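Local coordinates for synaptonemal complex protein 2 (Mus musculus, PDB 5IWZ), which is a major component of the axial and lateral elements of the synaptonemal complex in meiotic prophase, required for chromosome synapsis and SYCP3 incorporation, at residues A[18-21]-A[25-28]; A[308-313]-A[317-322]. All blocks are in the same frame, centred on the assembly; numbering follows the deposited sequence.

Interaction 1: residues A[18-21]-A[25-28]; sequences DDAL and DFKP
Phe26 turns its CG to the side away from its own carbonyl carbon (chi1 -80°), and this carries the ring back over Ala20 on helix 13-23. The methyl of Ala20 sits above one ring face, displaced toward the rim, as a CH-pi contact: CB lies 3.8 Å from the ring centroid, 15° off the normal, and comes nearest at Phe26 CZ. Asp19 has the same kind of first torsion, CG anti to the carbonyl carbon, and this leaves its OD2 against Pro28 CG, 3.6 Å away; the side chains of Asp19 and Pro28 cross at about a right angle. Between these two side-chain contacts the backbone adds one weak but fairly straight bond, Asp25 N to Asp19 O at 3.3 Å. The Asp25 carboxylate serves its own segment: OD2 accepts from Lys27 N at 3.1 Å, the donor standing 46° out of the carboxylate plane, and so caps the start of helix 27-32. The two carboxylates, both probably negative, keep 5.4 Å between Asp19 OD2 and Asp25 OD1. Outside the turn's own contacts, Ala20 also packs on Leu56 of helix 49-63, and Arg59 takes the carbonyls of Ala20 and Leu21. The arrangement is a short turn between two consecutive helices, 13-23 and 27-32, with a side-chain cap on the second, at the N-terminal end of the armadillo-repeat-like domain.

Interaction 2: residues A[308-313]-A[317-322]; sequences WIDFNL and TLSFYI
Asn312 and Thr317, a hydrogen-bonded antiparallel pair, set their side chains obliquely across each other on one face of the hairpin. Asn312 ND2 donates to Thr317 OG1 at 3.0 Å, the hydroxyl lying 21° out of the amide plane; chi1 of 66° places OG1 between the threonine's backbone N and carbonyl carbon, turned to the amide. The other end of the amide is held too, since Asn312 OD1 accepts from the backbone N of Tyr216, and Thr317 OG1 also bonds to Ser315. Were this asparagine an alanine, Tyr216 N would probably lose its acceptor and Thr317 OG1 its amide donor, weakening the tie to helix 216-229. On the same face Asp310 stands beside Ser319, a water bridging OD2 to OG; the Asp310 carboxylate is also held by a salt bridge from OD2 to Arg265 and a hydrogen bond between OD1 and Thr283. The opposite face is apolar. Leu318 lies alongside Phe311, its CD2 3.9 Å from Phe311 CE1, and reaches the other way with CD1 to Ile309 CG2, a tight 3.5 Å. Ile309 in turn runs side by side with Phe320, its CD1 3.6 Å from Phe320 CB. Phe311 continues onto helix 383-390, and Phe320 meets Phe375 edge-to-face. Between the strands the backbones exchange Asp310 N to Ser319 O, 2.8 Å, and Ser319 N to Asp310 O, 2.9 Å, with Asn312 N also giving to Thr317 O. At the hairpin's far end a water donates to the carbonyls of Trp308 and Tyr321. This is an antiparallel beta hairpin forming the two central strands of a four-stranded sheet in the Spt16M-like domain, a member of the PH clan.

Overall arrangement
Interaction 1 and interaction 2 belong to different parts of this N-terminal piece of the protein and do not touch: their centres are 44 Å apart and their nearest atoms about 32 Å. They lie on opposite sides of the centre of the chain, 31 Å and 16 Å from it respectively, and follow one another along the sequence. The helical corner at 18-28 is a surface contact at the start of the armadillo-repeat-like region, whereas the hairpin 308-322 is buried within the Spt16M-like region. The hairpin is joined to the helical region by Arg265 of helix 260-274 and Tyr216 of helix 216-229.

Interaction 1: residues A[18-21]-A[25-28]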
loop_
_atom_site.group_PDB
_atom_site.type_symbol
_atom_site.label_atom_id
_atom_site.label_comp_id
_atom_site.label_asym_id
_atom_site.label_seq_id
_atom_site.Cartn_x
_atom_site.Cartn_y
_atom_site.Cartn_z
ATOM N N ASP A 18 13.731 7.405 -27.300
ATOM C CA ASP A 18 14.886 8.139 -27.823
ATOM C C ASP A 18 14.710 9.647 -27.677
ATOM O O ASP A 18 15.642 10.352 -27.267
ATOM C CB ASP A 18 15.118 7.806 -29.302
ATOM C CG ASP A 18 15.628 6.383 -29.535
ATOM O OD1 ASP A 18 16.263 5.791 -28.627
ATOM O OD2 ASP A 18 15.399 5.871 -30.660
ATOM N N ASP A 19 13.534 10.172 -28.049
ATOM C CA ASP A 19 13.303 11.619 -27.935
ATOM C C ASP A 19 13.409 12.083 -26.485
ATOM O O ASP A 19 13.950 13.160 -26.208
ATOM C CB ASP A 19 11.923 12.001 -28.500
ATOM C CG ASP A 19 11.868 12.006 -30.037
ATOM O OD1 ASP A 19 12.926 12.135 -30.691
ATOM O OD2 ASP A 19 10.745 11.903 -30.589
ATOM N N ALA A 20 12.869 11.294 -25.547
ATOM C CA ALA A 20 13.011 11.616 -24.130
ATOM C C ALA A 20 14.474 11.600 -23.699
ATOM O O ALA A 20 14.939 12.508 -22.991
ATOM C CB ALA A 20 12.197 10.622 -23.287
ATOM N N LEU A 21 15.202 10.540 -24.083
ATOM C CA LEU A 21 16.617 10.424 -23.729
ATOM C C LEU A 21 17.449 11.540 -24.355
ATOM O O LEU A 21 18.194 12.245 -23.662
ATOM C CB LEU A 21 17.161 9.058 -24.176
ATOM C CG LEU A 21 17.344 7.922 -23.177
ATOM C CD1 LEU A 21 18.066 6.770 -23.865
ATOM C CD2 LEU A 21 18.115 8.368 -21.920
ATOM N N ASP A 25 12.634 15.571 -24.378
ATOM C CA ASP A 25 11.305 15.900 -24.895
ATOM C C ASP A 25 10.370 14.721 -24.644
ATOM O O ASP A 25 10.484 13.675 -25.301
ATOM C CB ASP A 25 11.347 16.232 -26.385
ATOM C CG ASP A 25 9.964 16.588 -26.946
ATOM O OD1 ASP A 25 9.804 16.654 -28.179
ATOM O OD2 ASP A 25 9.022 16.796 -26.159
ATOM N N PHE A 26 9.421 14.907 -23.734
ATOM C CA PHE A 26 8.495 13.850 -23.350
ATOM C C PHE A 26 7.135 13.959 -24.032
ATOM O O PHE A 26 6.295 13.074 -23.842
ATOM C CB PHE A 26 8.328 13.847 -21.827
ATOM C CG PHE A 26 9.446 13.162 -21.119
ATOM C CD1 PHE A 26 9.302 11.851 -20.706
ATOM C CD2 PHE A 26 10.649 13.813 -20.884
ATOM C CE1 PHE A 26 10.326 11.193 -20.076
ATOM C CE2 PHE A 26 11.691 13.158 -20.239
ATOM C CZ PHE A 26 11.534 11.851 -19.834
ATOM N N LYS A 27 6.903 15.006 -24.831
ATOM C CA LYS A 27 5.640 15.137 -25.557
ATOM C C LYS A 27 5.299 13.921 -26.416
ATOM O O LYS A 27 4.147 13.463 -26.353
ATOM C CB LYS A 27 5.658 16.424 -26.400
ATOM C CG LYS A 27 5.567 17.697 -25.587
ATOM C CD LYS A 27 5.000 18.859 -26.407
ATOM C CE LYS A 27 5.848 19.174 -27.637
ATOM N NZ LYS A 27 6.840 20.272 -27.405
ATOM N N PRO A 28 6.211 13.345 -27.220
ATOM C CA PRO A 28 5.821 12.128 -27.967
ATOM C C PRO A 28 5.376 10.994 -27.058
ATOM O O PRO A 28 4.300 10.426 -27.268
ATOM C CB PRO A 28 7.093 11.789 -28.772
ATOM C CG PRO A 28 7.718 13.137 -29.011
ATOM C CD PRO A 28 7.504 13.875 -27.694
#

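Interaction 2: residues A[308-313]-A[317-322]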
loop_
_atom_site.group_PDB
_atom_site.type_symbol
_atom_site.label_atom_id
_atom_site.label_comp_id
_atom_site.label_asym_id
_atom_site.label_seq_id
_atom_site.Cartn_x
_atom_site.Cartn_y
_atom_site.Cartn_z
ATOM N N TRP A 308 -15.933 -1.991 14.794
ATOM C CA TRP A 308 -14.673 -1.440 15.288
ATOM C C TRP A 308 -14.248 -0.198 14.497
ATOM O O TRP A 308 -14.378 -0.159 13.274
ATOM C CB TRP A 308 -13.569 -2.496 15.195
ATOM C CG TRP A 308 -13.773 -3.766 16.013
ATOM C CD1 TRP A 308 -13.869 -5.048 15.530
ATOM C CD2 TRP A 308 -13.858 -3.872 17.443
ATOM N NE1 TRP A 308 -14.017 -5.938 16.572
ATOM C CE2 TRP A 308 -14.016 -5.246 17.754
ATOM C CE3 TRP A 308 -13.821 -2.942 18.487
ATOM C CZ2 TRP A 308 -14.132 -5.713 19.066
ATOM C CZ3 TRP A 308 -13.944 -3.409 19.795
ATOM C CH2 TRP A 308 -14.095 -4.786 20.070
ATOM N N ILE A 309 -13.722 0.808 15.206
ATOM C CA ILE A 309 -13.096 1.994 14.621
ATOM C C ILE A 309 -11.660 2.054 15.132
ATOM O O ILE A 309 -11.432 1.959 16.344
ATOM C CB ILE A 309 -13.831 3.302 14.988
ATOM C CG1 ILE A 309 -15.337 3.202 14.748
ATOM C CG2 ILE A 309 -13.209 4.508 14.240
ATOM C CD1 ILE A 309 -15.768 3.108 13.293
ATOM N N ASP A 310 -10.701 2.243 14.219
ATOM C CA ASP A 310 -9.276 2.212 14.547
ATOM C C ASP A 310 -8.707 3.616 14.454
ATOM O O ASP A 310 -8.833 4.274 13.416
ATOM C CB ASP A 310 -8.531 1.257 13.619
ATOM C CG ASP A 310 -9.026 -0.155 13.772
ATOM O OD1 ASP A 310 -9.022 -0.654 14.921
ATOM O OD2 ASP A 310 -9.508 -0.731 12.775
ATOM N N PHE A 311 -8.125 4.076 15.556
ATOM C CA PHE A 311 -7.486 5.381 15.655
ATOM C C PHE A 311 -5.988 5.142 15.576
ATOM O O PHE A 311 -5.407 4.561 16.495
ATOM C CB PHE A 311 -7.857 6.073 16.968
ATOM C CG PHE A 311 -9.295 6.519 17.050
ATOM C CD1 PHE A 311 -9.628 7.871 16.937
ATOM C CD2 PHE A 311 -10.313 5.599 17.272
ATOM C CE1 PHE A 311 -10.954 8.295 17.027
ATOM C CE2 PHE A 311 -11.638 6.017 17.371
ATOM C CZ PHE A 311 -11.961 7.360 17.252
ATOM N N ASN A 312 -5.361 5.600 14.495
ATOM C CA ASN A 312 -3.997 5.198 14.141
ATOM C C ASN A 312 -3.019 6.320 14.457
ATOM O O ASN A 312 -2.903 7.284 13.701
ATOM C CB ASN A 312 -3.945 4.811 12.671
ATOM C CG ASN A 312 -4.863 3.645 12.366
ATOM O OD1 ASN A 312 -4.719 2.554 12.945
ATOM N ND2 ASN A 312 -5.836 3.872 11.479
ATOM N N LEU A 313 -2.287 6.171 15.567
ATOM C CA LEU A 313 -1.425 7.243 16.056
ATOM C C LEU A 313 -0.161 7.396 15.220
ATOM O O LEU A 313 0.425 8.485 15.174
ATOM C CB LEU A 313 -1.046 6.988 17.515
ATOM C CG LEU A 313 -2.015 7.375 18.629
ATOM C CD1 LEU A 313 -3.455 6.928 18.337
ATOM C CD2 LEU A 313 -1.507 6.761 19.948
ATOM N N THR A 317 -4.492 8.705 11.091
ATOM C CA THR A 317 -5.714 8.427 10.358
ATOM C C THR A 317 -6.731 7.805 11.302
ATOM O O THR A 317 -6.395 7.275 12.366
ATOM C CB THR A 317 -5.491 7.453 9.177
ATOM O OG1 THR A 317 -5.120 6.163 9.692
ATOM C CG2 THR A 317 -4.394 7.960 8.238
ATOM N N LEU A 318 -7.981 7.837 10.884
ATOM C CA LEU A 318 -9.011 7.006 11.486
ATOM C C LEU A 318 -9.496 6.063 10.395
ATOM O O LEU A 318 -9.734 6.494 9.263
ATOM C CB LEU A 318 -10.127 7.881 12.105
ATOM C CG LEU A 318 -11.662 7.842 12.020
ATOM C CD1 LEU A 318 -12.303 6.557 11.593
ATOM C CD2 LEU A 318 -12.245 8.248 13.374
ATOM N N SER A 319 -9.585 4.773 10.709
ATOM C CA SER A 319 -9.965 3.818 9.681
ATOM C C SER A 319 -10.933 2.794 10.242
ATOM O O SER A 319 -11.008 2.546 11.454
ATOM C CB SER A 319 -8.740 3.107 9.047
ATOM O OG SER A 319 -8.108 2.253 9.983
ATOM N N PHE A 320 -11.681 2.192 9.330
ATOM C CA PHE A 320 -12.670 1.220 9.753
ATOM C C PHE A 320 -13.123 0.480 8.513
ATOM O O PHE A 320 -12.916 0.942 7.385
ATOM C CB PHE A 320 -13.861 1.896 10.468
ATOM C CG PHE A 320 -14.524 2.977 9.660
ATOM C CD1 PHE A 320 -15.707 2.729 8.993
ATOM C CD2 PHE A 320 -13.965 4.237 9.558
ATOM C CE1 PHE A 320 -16.314 3.724 8.244
ATOM C CE2 PHE A 320 -14.567 5.219 8.805
ATOM C CZ PHE A 320 -15.742 4.962 8.152
ATOM N N TYR A 321 -13.718 -0.685 8.739
ATOM C CA TYR A 321 -14.336 -1.463 7.682
ATOM C C TYR A 321 -15.830 -1.219 7.691
ATOM O O TYR A 321 -16.438 -0.981 8.740
ATOM C CB TYR A 321 -14.090 -2.966 7.836
ATOM C CG TYR A 321 -12.659 -3.419 7.642
ATOM C CD1 TYR A 321 -12.093 -3.500 6.369
ATOM C CD2 TYR A 321 -11.890 -3.822 8.730
ATOM C CE1 TYR A 321 -10.785 -3.935 6.195
ATOM C CE2 TYR A 321 -10.586 -4.259 8.565
ATOM C CZ TYR A 321 -10.040 -4.307 7.304
ATOM O OH TYR A 321 -8.751 -4.753 7.175
ATOM N N ILE A 322 -16.421 -1.306 6.512
ATOM C CA ILE A 322 -17.860 -1.261 6.417
ATOM C C ILE A 322 -18.319 -2.431 5.542
ATOM O O ILE A 322 -17.652 -2.804 4.573
ATOM C CB ILE A 322 -18.348 0.093 5.877
ATOM C CG1 ILE A 322 -17.729 0.394 4.518
ATOM C CG2 ILE A 322 -18.114 1.223 6.868
ATOM C CD1 ILE A 322 -18.572 1.361 3.754
HETATM O O HOH W 1 -15.171 -1.530 11.207
HETATM O O HOH W 2 -9.328 -0.349 9.993
#